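Local structure of ABC transporter substrate binding protein (Ribose) (Agrobacterium vitis, 5DKV) at residues A65-N69 against P70-V74; A204-A207 against A208-L211; T44-K47 against G48-A52; T117-T121 against G122-T126; S286-A289 against H290-Q294. The protein binds alpha-D-tagatopyranose and probably delivers such sugars to an ABC transporter for uptake. One frame throughout, in Å; residues are numbered along the deposited sequence.

Overall arrangement
The five contacts illustrate how short local interactions shape the helices and turns of a two-lobed sugar-binding protein. Along the chain they come in the order 3, 1, 4, 2, 5. Contact 3 lies on helix 40-56, contact 1 starts helix 70-81, contact 4 shapes the loop after strand 112-115, and contact 5 ends helix 276-291; all four lie with the half of the sheet holding strands 29-33, 59-62, 87-90 and 112-115. Contacts 1 and 4 approach to about 4 Å at their nearest atoms. Contact 2, on helix 204-217, lies with strands 161-167 and 192-199, its centre about 43 Å from that of contact 5. The tagatose is held between the lobes, where T117 of contact 4 touches it.

Contact 1 of 5, residues A65-N69 against P70-V74; sequences APDFN and PVTQV
T72 and D67 meet through a side-chain hydrogen bond that ties a loop to the first turn of the helix it feeds. Hydroxyl OG1 of T72 donates to OD1 of D67 at 2.7 Å, reaching that oxygen from above the carboxylate plane, 42° out of it, while the two side chains cross at about a right angle. The other carboxylate oxygen is engaged as well: ND2 of N69 donates to OD2 of D67 over 3.0 Å, with OD2 close to the plane of the amide. With CG anti to the backbone N (chi1 176°), the N69 amide reaches over the start of the helix, where its OD1 accepts from V71 N at 3.0 Å. That N-H arrives from well above the carbonyl plane. One end of the amide thus serves the helix and the other the loop, which fixes its rotation.

Backbone bonds add a second grip. N69 O accepts from Q73 N at 2.9 Å and, weakly, from T72 N. Nonbonded packing is modest, with A65 CB 3.4 Å from T72 OG1. Outside, the Q73 amide is held by T93, A91 and P34, and the P70 ring rests on T93 and L98.

The bond from V71 N to N69 OD1 is a side-chain N-cap, and D67, two residues earlier, holds the capping amide and T72 at the start of helix 70-81 in a periplasmic binding protein fold.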
loop_
_atom_site.group_PDB
_atom_site.type_symbol
_atom_site.label_atom_id
_atom_site.label_comp_id
_atom_site.label_asym_id
_atom_site.label_seq_id
_atom_site.Cartn_x
_atom_site.Cartn_y
_atom_site.Cartn_z
ATOM N N ALA A 65 -2.837 9.407 -11.908
ATOM C CA ALA A 65 -4.261 9.386 -12.229
ATOM C C ALA A 65 -5.110 9.412 -10.954
ATOM O O ALA A 65 -4.608 9.110 -9.865
ATOM C CB ALA A 65 -4.584 8.149 -13.049
ATOM N N PRO A 66 -6.398 9.783 -11.079
ATOM C CA PRO A 66 -7.284 9.898 -9.916
ATOM C C PRO A 66 -7.937 8.588 -9.506
ATOM O O PRO A 66 -8.699 8.604 -8.540
ATOM C CB PRO A 66 -8.341 10.896 -10.387
ATOM C CG PRO A 66 -8.426 10.660 -11.857
ATOM C CD PRO A 66 -7.042 10.280 -12.311
ATOM N N ASP A 67 -7.679 7.499 -10.234
ATOM C CA ASP A 67 -8.135 6.167 -9.844
ATOM C C ASP A 67 -7.027 5.129 -10.062
ATOM O O ASP A 67 -6.163 5.294 -10.921
ATOM C CB ASP A 67 -9.420 5.762 -10.600
ATOM C CG ASP A 67 -9.291 5.837 -12.124
ATOM O OD1 ASP A 67 -8.452 6.604 -12.638
ATOM O OD2 ASP A 67 -10.082 5.132 -12.800
ATOM N N PHE A 68 -7.051 4.083 -9.241
ATOM C CA PHE A 68 -6.098 2.968 -9.292
ATOM C C PHE A 68 -6.545 2.074 -10.435
ATOM O O PHE A 68 -7.420 1.214 -10.273
ATOM C CB PHE A 68 -6.069 2.233 -7.940
ATOM C CG PHE A 68 -4.930 1.269 -7.770
ATOM C CD1 PHE A 68 -4.983 -0.002 -8.313
ATOM C CD2 PHE A 68 -3.818 1.630 -7.044
ATOM C CE1 PHE A 68 -3.935 -0.897 -8.129
ATOM C CE2 PHE A 68 -2.764 0.748 -6.860
ATOM C CZ PHE A 68 -2.816 -0.509 -7.409
ATOM N N ASN A 69 -5.993 2.329 -11.615
ATOM C CA ASN A 69 -6.562 1.814 -12.840
ATOM C C ASN A 69 -5.548 1.891 -13.964
ATOM O O ASN A 69 -5.107 2.990 -14.308
ATOM C CB ASN A 69 -7.836 2.631 -13.151
ATOM C CG ASN A 69 -8.496 2.273 -14.471
ATOM O OD1 ASN A 69 -8.140 1.309 -15.150
ATOM N ND2 ASN A 69 -9.479 3.086 -14.852
ATOM N N PRO A 70 -5.151 0.740 -14.538
ATOM C CA PRO A 70 -4.153 0.842 -15.608
ATOM C C PRO A 70 -4.608 1.614 -16.840
ATOM O O PRO A 70 -3.754 2.126 -17.558
ATOM C CB PRO A 70 -3.863 -0.623 -15.962
ATOM C CG PRO A 70 -5.099 -1.356 -15.569
ATOM C CD PRO A 70 -5.565 -0.660 -14.313
ATOM N N VAL A 71 -5.910 1.695 -17.093
ATOM C CA VAL A 71 -6.385 2.406 -18.267
ATOM C C VAL A 71 -6.038 3.896 -18.158
ATOM O O VAL A 71 -5.648 4.517 -19.154
ATOM C CB VAL A 71 -7.900 2.203 -18.454
ATOM C CG1 VAL A 71 -8.464 3.028 -19.628
ATOM C CG2 VAL A 71 -8.230 0.708 -18.670
ATOM N N THR A 72 -6.156 4.467 -16.958
ATOM C CA THR A 72 -5.818 5.885 -16.776
ATOM C C THR A 72 -4.348 6.092 -16.382
ATOM O O THR A 72 -3.772 7.148 -16.675
ATOM C CB THR A 72 -6.704 6.551 -15.715
ATOM O OG1 THR A 72 -6.627 5.807 -14.518
ATOM C CG2 THR A 72 -8.161 6.601 -16.175
ATOM N N GLN A 73 -3.712 5.101 -15.762
ATOM C CA GLN A 73 -2.304 5.281 -15.403
ATOM C C GLN A 73 -1.382 5.278 -16.636
ATOM O O GLN A 73 -0.400 6.028 -16.675
ATOM C CB GLN A 73 -1.849 4.214 -14.409
ATOM C CG GLN A 73 -0.446 4.491 -13.840
ATOM C CD GLN A 73 -0.001 3.403 -12.894
ATOM O OE1 GLN A 73 -0.087 2.224 -13.212
ATOM N NE2 GLN A 73 0.418 3.796 -11.705
ATOM N N VAL A 74 -1.671 4.464 -17.647
ATOM C CA VAL A 74 -0.740 4.368 -18.765
ATOM C C VAL A 74 -0.609 5.693 -19.550
ATOM O O VAL A 74 0.514 6.083 -19.903
ATOM C CB VAL A 74 -1.115 3.182 -19.709
ATOM C CG1 VAL A 74 -0.356 3.237 -21.062
ATOM C CG2 VAL A 74 -0.816 1.869 -18.990
#

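Contact 2 of 5, residues A204-A207 against A208-L211; sequences ANKA and ASQL
The flat amide of Q210 carries the stem of K206 across one of its faces: CG of K206 stands 3.9 Å from CD of Q210, almost straight above it, and CE of K206 passes 3.6 Å from NE2 of Q210. At the other end of the amide, OE1 of Q210 comes within 3.8 Å of CA of A207. The lysine covers the amide because its chain bends about the CB-CG bond (chi2 67°) and then runs straight, crossing Q210 at about a right angle. NE2 of Q210 is bound elsewhere, to the backbone oxygen of F199.

Beside this pair, S209 turns its hydroxyl back on the helix. OG of S209 donates to K206 O at 2.8 Å, and Q210 N donates to the same K206 O at 2.9 Å, so two donors grip one carbonyl. A water bridges the side chains, accepting from K206 NZ at 2.8 Å and donating to S209 OG at 2.7 Å; OG is thereby both donor and acceptor.

Helix 204-217 follows the outermost strand 192-199. Its other, apolar side faces strand 161-167, where A207 meets S166 and L211 meets Y164, while K206, A207 and Q210 also touch N200.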
loop_
_atom_site.group_PDB
_atom_site.type_symbol
_atom_site.label_atom_id
_atom_site.label_comp_id
_atom_site.label_asym_id
_atom_site.label_seq_id
_atom_site.Cartn_x
_atom_site.Cartn_y
_atom_site.Cartn_z
ATOM N N ALA A 204 -14.607 3.116 -0.413
ATOM C CA ALA A 204 -14.937 2.958 0.995
ATOM C C ALA A 204 -16.442 2.783 1.221
ATOM O O ALA A 204 -16.854 1.980 2.059
ATOM C CB ALA A 204 -14.407 4.133 1.794
ATOM N N ASN A 205 -17.272 3.530 0.485
ATOM C CA ASN A 205 -18.715 3.419 0.640
ATOM C C ASN A 205 -19.200 2.032 0.267
ATOM O O ASN A 205 -20.096 1.500 0.902
ATOM C CB ASN A 205 -19.426 4.489 -0.194
ATOM C CG ASN A 205 -19.117 5.885 0.294
ATOM O OD1 ASN A 205 -18.725 6.073 1.450
ATOM N ND2 ASN A 205 -19.288 6.875 -0.579
ATOM N N LYS A 206 -18.590 1.418 -0.742
ATOM C CA LYS A 206 -18.940 0.038 -1.085
ATOM C C LYS A 206 -18.536 -0.905 0.052
ATOM O O LYS A 206 -19.284 -1.810 0.423
ATOM C CB LYS A 206 -18.268 -0.400 -2.382
ATOM C CG LYS A 206 -18.648 -1.818 -2.837
ATOM C CD LYS A 206 -20.095 -1.923 -3.238
ATOM C CE LYS A 206 -20.480 -3.373 -3.568
ATOM N NZ LYS A 206 -21.926 -3.484 -4.060
ATOM N N ALA A 207 -17.342 -0.705 0.595
ATOM C CA ALA A 207 -16.888 -1.530 1.703
ATOM C C ALA A 207 -17.849 -1.427 2.891
ATOM O O ALA A 207 -18.143 -2.426 3.547
ATOM C CB ALA A 207 -15.480 -1.126 2.108
ATOM N N ALA A 208 -18.349 -0.233 3.165
ATOM C CA ALA A 208 -19.286 -0.041 4.270
ATOM C C ALA A 208 -20.573 -0.815 4.001
ATOM O O ALA A 208 -21.147 -1.442 4.906
ATOM C CB ALA A 208 -19.583 1.455 4.466
ATOM N N SER A 209 -21.059 -0.746 2.765
ATOM C CA SER A 209 -22.313 -1.427 2.424
ATOM C C SER A 209 -22.126 -2.948 2.510
ATOM O O SER A 209 -23.054 -3.695 2.865
ATOM C CB SER A 209 -22.810 -1.006 1.035
ATOM O OG SER A 209 -22.008 -1.513 -0.010
ATOM N N GLN A 210 -20.929 -3.422 2.178
ATOM C CA GLN A 210 -20.645 -4.855 2.259
ATOM C C GLN A 210 -20.580 -5.340 3.721
ATOM O O GLN A 210 -21.045 -6.446 4.032
ATOM C CB GLN A 210 -19.352 -5.163 1.518
ATOM C CG GLN A 210 -19.549 -5.029 0.036
ATOM C CD GLN A 210 -18.297 -5.148 -0.781
ATOM O OE1 GLN A 210 -17.258 -4.570 -0.470
ATOM N NE2 GLN A 210 -18.408 -5.861 -1.888
ATOM N N LEU A 211 -20.042 -4.508 4.611
ATOM C CA LEU A 211 -20.061 -4.804 6.042
ATOM C C LEU A 211 -21.502 -4.984 6.473
ATOM O O LEU A 211 -21.833 -5.945 7.169
ATOM C CB LEU A 211 -19.366 -3.695 6.849
ATOM C CG LEU A 211 -19.305 -3.805 8.379
ATOM C CD1 LEU A 211 -20.621 -3.449 9.027
ATOM C CD2 LEU A 211 -18.789 -5.171 8.880
HETATM O O HOH W 1 -23.075 -3.565 -1.483
#

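Contact 3 of 5, residues T44-K47 against G48-A52; sequences TMHK and GAEAA
H46 and E50, four residues apart on helix 40-56, are brought together by different first torsions. H46 swings its ring to the far side from its own N (chi1 -178°), leaning it forward along the helix, whereas E50 keeps CG beside its own N and then bends at the next bond (chi2 -77°). The two side chains end up alongside each other, pointing the same way.

The link itself is a hydrogen bond at the ring edge: NE2 of H46 donates to OE2 of E50 over 2.8 Å. OE2 receives it on the anti lone pair, the one turned from the second carboxylate oxygen. The carboxylate plane is rotated 50° from the ring, and OE2 lies somewhat out of the imidazole plane. Closer to the backbone, the methylene CG of E50 packs 3.5 Å from CD2 of H46, and the same CG is 3.4 Å from H46 O.

Ordinary helical backbone bonds accompany it: E50 N donates to H46 O at 2.9 Å, and A49 N to M45 O at 2.9 Å. The helix is the crossover of a beta-alpha-beta unit between strands 29-33 and 59-62. M45, H46 and A49 all touch L32, A49 also meets V284 of helix 276-291, M45 reaches D116 of the sugar pocket, and the H46 ring stacks with that of F62.

The bond to OE2, together with the stack on F62, helps fix the ring's rotation; the carboxylate would be expected to favour a proton on NE2, and probably protonation of the imidazole, which would strengthen this bridge across one helical turn.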
loop_
_atom_site.group_PDB
_atom_site.type_symbol
_atom_site.label_atom_id
_atom_site.label_comp_id
_atom_site.label_asym_id
_atom_site.label_seq_id
_atom_site.Cartn_x
_atom_site.Cartn_y
_atom_site.Cartn_z
ATOM N N THR A 44 2.043 10.542 1.125
ATOM C CA THR A 44 3.138 10.444 2.085
ATOM C C THR A 44 4.400 9.875 1.428
ATOM O O THR A 44 5.502 10.330 1.720
ATOM C CB THR A 44 2.713 9.594 3.290
ATOM O OG1 THR A 44 1.515 10.160 3.827
ATOM C CG2 THR A 44 3.767 9.586 4.351
ATOM N N MET A 45 4.239 8.936 0.492
ATOM C CA MET A 45 5.376 8.441 -0.295
ATOM C C MET A 45 6.029 9.583 -1.067
ATOM O O MET A 45 7.237 9.733 -1.088
ATOM C CB MET A 45 4.933 7.347 -1.269
ATOM C CG MET A 45 6.067 6.749 -2.077
ATOM S SD MET A 45 5.523 5.804 -3.496
ATOM C CE MET A 45 4.580 4.531 -2.678
ATOM N N HIS A 46 5.206 10.418 -1.659
ATOM C CA HIS A 46 5.698 11.586 -2.358
ATOM C C HIS A 46 6.481 12.525 -1.418
ATOM O O HIS A 46 7.526 13.069 -1.781
ATOM C CB HIS A 46 4.500 12.303 -2.996
ATOM C CG HIS A 46 4.867 13.510 -3.787
ATOM N ND1 HIS A 46 3.935 14.452 -4.155
ATOM C CD2 HIS A 46 6.056 13.947 -4.258
ATOM C CE1 HIS A 46 4.537 15.409 -4.844
ATOM N NE2 HIS A 46 5.825 15.137 -4.894
ATOM N N LYS A 47 5.992 12.702 -0.192
ATOM C CA LYS A 47 6.694 13.537 0.774
ATOM C C LYS A 47 8.120 13.012 1.022
ATOM O O LYS A 47 9.104 13.768 1.011
ATOM C CB LYS A 47 5.894 13.595 2.090
ATOM C CG LYS A 47 6.471 14.449 3.164
ATOM C CD LYS A 47 5.497 14.515 4.338
ATOM C CE LYS A 47 6.038 15.397 5.467
ATOM N NZ LYS A 47 5.013 15.627 6.536
ATOM N N GLY A 48 8.221 11.707 1.235
ATOM C CA GLY A 48 9.516 11.061 1.416
ATOM C C GLY A 48 10.411 11.235 0.199
ATOM O O GLY A 48 11.594 11.498 0.297
ATOM N N ALA A 49 9.828 11.084 -0.977
ATOM C CA ALA A 49 10.582 11.265 -2.208
ATOM C C ALA A 49 11.115 12.709 -2.332
ATOM O O ALA A 49 12.236 12.923 -2.781
ATOM C CB ALA A 49 9.734 10.919 -3.390
ATOM N N GLU A 50 10.312 13.711 -1.965
ATOM C CA GLU A 50 10.787 15.105 -2.059
ATOM C C GLU A 50 11.907 15.354 -1.059
ATOM O O GLU A 50 12.842 16.115 -1.333
ATOM C CB GLU A 50 9.643 16.094 -1.833
ATOM C CG GLU A 50 8.527 16.086 -2.907
ATOM C CD GLU A 50 8.910 16.803 -4.209
ATOM O OE1 GLU A 50 10.026 17.396 -4.301
ATOM O OE2 GLU A 50 8.064 16.776 -5.148
ATOM N N ALA A 51 11.840 14.712 0.094
ATOM C CA ALA A 51 12.870 14.896 1.103
ATOM C C ALA A 51 14.203 14.315 0.598
ATOM O O ALA A 51 15.259 14.955 0.745
ATOM C CB ALA A 51 12.444 14.274 2.413
ATOM N N ALA A 52 14.159 13.126 0.005
ATOM C CA ALA A 52 15.367 12.519 -0.557
ATOM C C ALA A 52 15.878 13.358 -1.730
ATOM O O ALA A 52 17.077 13.573 -1.871
ATOM C CB ALA A 52 15.097 11.069 -0.996
#

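Contact 4 of 5, residues T117-T121 against G122-T126; sequences TFIGT and GDYQT
I119 and G122 close a type II' beta turn, in the loop between strands 112-115 and 137-140, and Y124 folds back to brace it. The closing bond runs from G122 N to I119 O at 3.0 Å. Y124 brings its hydroxyl to the start of the turn: OH of Y124 accepts from I119 N at 3.1 Å and touches CB of F118 at 3.3 Å. The edge of the tyrosine ring lies near I119 O, and its CE1 meets CG1 of I119 at 4.1 Å as the two side chains cross at about a right angle.

From the corner residue T121, an ST turn reaches D123. OG1 of T121, set between its backbone N and carbonyl carbon (chi1 64°), accepts from D123 N at 3.1 Å. A water accepts from T121 N and lies within hydrogen-bonding distance of D123 O.

Further out, T114 bonds to Y124 OH and also to T117 O, so one threonine steadies both the brace and a residue that touches the sugar. The salt bridge of D123 with K299 ties the loop to the strand 299-307, while G120 pairs with T95 through the backbone. F118 meets Y137 edge-to-face, and over the centre of one face of the F118 ring stands the carbonyl oxygen T121 O, 3.5 Å above its plane.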
loop_
_atom_site.group_PDB
_atom_site.type_symbol
_atom_site.label_atom_id
_atom_site.label_comp_id
_atom_site.label_asym_id
_atom_site.label_seq_id
_atom_site.Cartn_x
_atom_site.Cartn_y
_atom_site.Cartn_z
ATOM N N THR A 117 3.910 -1.553 -5.445
ATOM C CA THR A 117 3.457 -2.654 -6.280
ATOM C C THR A 117 4.532 -3.051 -7.292
ATOM O O THR A 117 5.516 -2.329 -7.463
ATOM C CB THR A 117 2.204 -2.261 -7.040
ATOM O OG1 THR A 117 2.477 -1.044 -7.749
ATOM C CG2 THR A 117 1.050 -2.058 -6.074
ATOM N N PHE A 118 4.331 -4.185 -7.963
ATOM C CA PHE A 118 5.304 -4.681 -8.923
ATOM C C PHE A 118 4.679 -5.087 -10.245
ATOM O O PHE A 118 3.455 -5.181 -10.369
ATOM C CB PHE A 118 6.101 -5.862 -8.330
ATOM C CG PHE A 118 5.275 -7.096 -7.945
ATOM C CD1 PHE A 118 4.816 -7.973 -8.905
ATOM C CD2 PHE A 118 5.074 -7.418 -6.608
ATOM C CE1 PHE A 118 4.098 -9.120 -8.550
ATOM C CE2 PHE A 118 4.382 -8.581 -6.245
ATOM C CZ PHE A 118 3.891 -9.417 -7.233
ATOM N N ILE A 119 5.531 -5.222 -11.255
ATOM C CA ILE A 119 5.172 -5.919 -12.491
ATOM C C ILE A 119 5.895 -7.265 -12.550
ATOM O O ILE A 119 6.842 -7.512 -11.804
ATOM C CB ILE A 119 5.495 -5.095 -13.762
ATOM C CG1 ILE A 119 6.977 -4.738 -13.832
ATOM C CG2 ILE A 119 4.619 -3.846 -13.790
ATOM C CD1 ILE A 119 7.423 -4.292 -15.187
ATOM N N GLY A 120 5.418 -8.146 -13.419
ATOM C CA GLY A 120 5.926 -9.511 -13.448
ATOM C C GLY A 120 5.666 -10.189 -12.123
ATOM O O GLY A 120 4.524 -10.271 -11.671
ATOM N N THR A 121 6.743 -10.698 -11.529
ATOM C CA THR A 121 6.730 -11.324 -10.205
ATOM C C THR A 121 7.267 -10.395 -9.123
ATOM O O THR A 121 7.211 -10.695 -7.919
ATOM C CB THR A 121 7.594 -12.594 -10.199
ATOM O OG1 THR A 121 8.955 -12.234 -10.445
ATOM C CG2 THR A 121 7.141 -13.586 -11.275
ATOM N N GLY A 122 7.840 -9.282 -9.551
ATOM C CA GLY A 122 8.526 -8.397 -8.634
ATOM C C GLY A 122 9.963 -8.832 -8.368
ATOM O O GLY A 122 10.660 -8.192 -7.586
ATOM N N ASP A 123 10.400 -9.891 -9.040
ATOM C CA ASP A 123 11.804 -10.310 -9.038
ATOM C C ASP A 123 12.470 -9.717 -10.265
ATOM O O ASP A 123 12.144 -10.084 -11.419
ATOM C CB ASP A 123 11.933 -11.840 -9.032
ATOM C CG ASP A 123 11.383 -12.449 -7.778
ATOM O OD1 ASP A 123 11.749 -11.975 -6.684
ATOM O OD2 ASP A 123 10.571 -13.389 -7.878
ATOM N N TYR A 124 13.375 -8.777 -10.027
ATOM C CA TYR A 124 13.974 -8.019 -11.120
ATOM C C TYR A 124 15.464 -8.298 -11.310
ATOM O O TYR A 124 16.135 -8.770 -10.402
ATOM C CB TYR A 124 13.786 -6.538 -10.872
ATOM C CG TYR A 124 12.349 -6.061 -10.736
ATOM C CD1 TYR A 124 11.303 -6.612 -11.489
ATOM C CD2 TYR A 124 12.042 -5.035 -9.854
ATOM C CE1 TYR A 124 9.979 -6.131 -11.341
ATOM C CE2 TYR A 124 10.764 -4.553 -9.719
ATOM C CZ TYR A 124 9.721 -5.108 -10.457
ATOM O OH TYR A 124 8.434 -4.615 -10.322
ATOM N N GLN A 125 15.970 -7.965 -12.500
ATOM C CA GLN A 125 17.380 -8.131 -12.843
ATOM C C GLN A 125 17.841 -9.567 -12.640
ATOM O O GLN A 125 18.994 -9.806 -12.294
ATOM C CB GLN A 125 18.252 -7.177 -12.023
ATOM C CG GLN A 125 17.906 -5.713 -12.220
ATOM C CD GLN A 125 18.204 -5.222 -13.623
ATOM O OE1 GLN A 125 19.324 -5.342 -14.108
ATOM N NE2 GLN A 125 17.193 -4.666 -14.286
ATOM N N THR A 126 16.943 -10.518 -12.859
ATOM C CA THR A 126 17.295 -11.931 -12.757
ATOM C C THR A 126 17.880 -12.472 -14.059
ATOM O O THR A 126 18.531 -13.521 -14.068
ATOM C CB THR A 126 16.075 -12.782 -12.392
ATOM O OG1 THR A 126 15.188 -12.851 -13.517
ATOM C CG2 THR A 126 15.347 -12.177 -11.213
HETATM O O HOH W 2 9.313 -9.533 -12.549
#

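Contact 5 of 5, residues S286-A289 against H290-Q294; sequences SAYA and HLTGQ
H290 continues the helix from S286, its backbone N donating to S286 O at 2.9 Å, and its side chain leads off to P111 and L135. L291 follows with a matching bond to A287, and lays its CG 3.2 Å from A287 O before its end turns to F28 and A87.

T292 is the residue where helical geometry breaks. Its methyl CG2 sits over one face of the Y288 ring, 4.1 Å from the centroid, in a CH-pi contact displaced toward the rim. T292 turns OG1 back over the helix end (chi1 54°), so the hydroxyl lies near both Y288 O and A289 O, and its single proton may go to either. T292 N donates to A289 O at 3.1 Å.

G293, with positive phi (90°), turns the chain and donates from its N to H290 O. Q294 N then returns to A289 O at 2.9 Å, completing a Schellman motif, and CB of Q294 packs 4.0 Å from CB of A289.

The consequence is that A289 O, near a helix end where carbonyls lose their regular partners, accepts from T292 N and Q294 N on opposite faces of its plane, so it keeps hydrogen-bond donors as helix 276-291 ends.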
loop_
_atom_site.group_PDB
_atom_site.type_symbol
_atom_site.label_atom_id
_atom_site.label_comp_id
_atom_site.label_asym_id
_atom_site.label_seq_id
_atom_site.Cartn_x
_atom_site.Cartn_y
_atom_site.Cartn_z
ATOM N N SER A 286 17.901 5.442 -4.369
ATOM C CA SER A 286 18.326 4.339 -5.219
ATOM C C SER A 286 18.408 4.772 -6.686
ATOM O O SER A 286 19.300 4.376 -7.423
ATOM C CB SER A 286 17.362 3.154 -5.062
ATOM O OG SER A 286 17.367 2.658 -3.719
ATOM N N ALA A 287 17.459 5.592 -7.131
ATOM C CA ALA A 287 17.555 6.100 -8.502
ATOM C C ALA A 287 18.809 6.942 -8.672
ATOM O O ALA A 287 19.515 6.802 -9.662
ATOM C CB ALA A 287 16.361 6.907 -8.872
ATOM N N TYR A 288 19.092 7.778 -7.676
ATOM C CA TYR A 288 20.269 8.640 -7.744
ATOM C C TYR A 288 21.560 7.798 -7.815
ATOM O O TYR A 288 22.468 8.060 -8.627
ATOM C CB TYR A 288 20.304 9.581 -6.531
ATOM C CG TYR A 288 21.556 10.395 -6.518
ATOM C CD1 TYR A 288 21.625 11.573 -7.227
ATOM C CD2 TYR A 288 22.682 9.961 -5.855
ATOM C CE1 TYR A 288 22.787 12.316 -7.255
ATOM C CE2 TYR A 288 23.849 10.696 -5.879
ATOM C CZ TYR A 288 23.898 11.873 -6.572
ATOM O OH TYR A 288 25.076 12.617 -6.629
ATOM N N ALA A 289 21.614 6.789 -6.955
ATOM C CA ALA A 289 22.751 5.884 -6.874
ATOM C C ALA A 289 22.952 5.216 -8.234
ATOM O O ALA A 289 24.039 5.222 -8.780
ATOM C CB ALA A 289 22.539 4.845 -5.784
ATOM N N HIS A 290 21.879 4.686 -8.795
ATOM C CA HIS A 290 21.983 4.099 -10.122
ATOM C C HIS A 290 22.519 5.074 -11.176
ATOM O O HIS A 290 23.391 4.736 -11.988
ATOM C CB HIS A 290 20.634 3.580 -10.606
ATOM C CG HIS A 290 20.689 3.090 -12.017
ATOM N ND1 HIS A 290 21.254 1.877 -12.350
ATOM C CD2 HIS A 290 20.303 3.662 -13.182
ATOM C CE1 HIS A 290 21.205 1.717 -13.661
ATOM N NE2 HIS A 290 20.632 2.784 -14.190
ATOM N N LEU A 291 21.968 6.269 -11.186
ATOM C CA LEU A 291 22.331 7.270 -12.177
ATOM C C LEU A 291 23.772 7.735 -12.057
ATOM O O LEU A 291 24.323 8.276 -13.019
ATOM C CB LEU A 291 21.379 8.465 -12.080
ATOM C CG LEU A 291 19.973 8.163 -12.575
ATOM C CD1 LEU A 291 19.032 9.217 -12.059
ATOM C CD2 LEU A 291 19.865 8.090 -14.130
ATOM N N THR A 292 24.395 7.496 -10.903
ATOM C CA THR A 292 25.803 7.869 -10.712
ATOM C C THR A 292 26.684 6.618 -10.706
ATOM O O THR A 292 27.833 6.659 -10.252
ATOM C CB THR A 292 25.991 8.669 -9.428
ATOM O OG1 THR A 292 25.449 7.941 -8.308
ATOM C CG2 THR A 292 25.271 10.011 -9.539
ATOM N N GLY A 293 26.148 5.506 -11.202
ATOM C CA GLY A 293 26.972 4.332 -11.480
ATOM C C GLY A 293 27.126 3.338 -10.347
ATOM O O GLY A 293 27.957 2.428 -10.424
ATOM N N GLN A 294 26.327 3.502 -9.300
ATOM C CA GLN A 294 26.337 2.595 -8.150
ATOM C C GLN A 294 25.258 1.514 -8.294
ATOM O O GLN A 294 24.116 1.803 -8.652
ATOM C CB GLN A 294 26.123 3.412 -6.874
ATOM C CG GLN A 294 25.974 2.640 -5.588
ATOM C CD GLN A 294 27.179 1.782 -5.243
ATOM O OE1 GLN A 294 28.300 2.279 -5.058
ATOM N NE2 GLN A 294 26.941 0.480 -5.136
#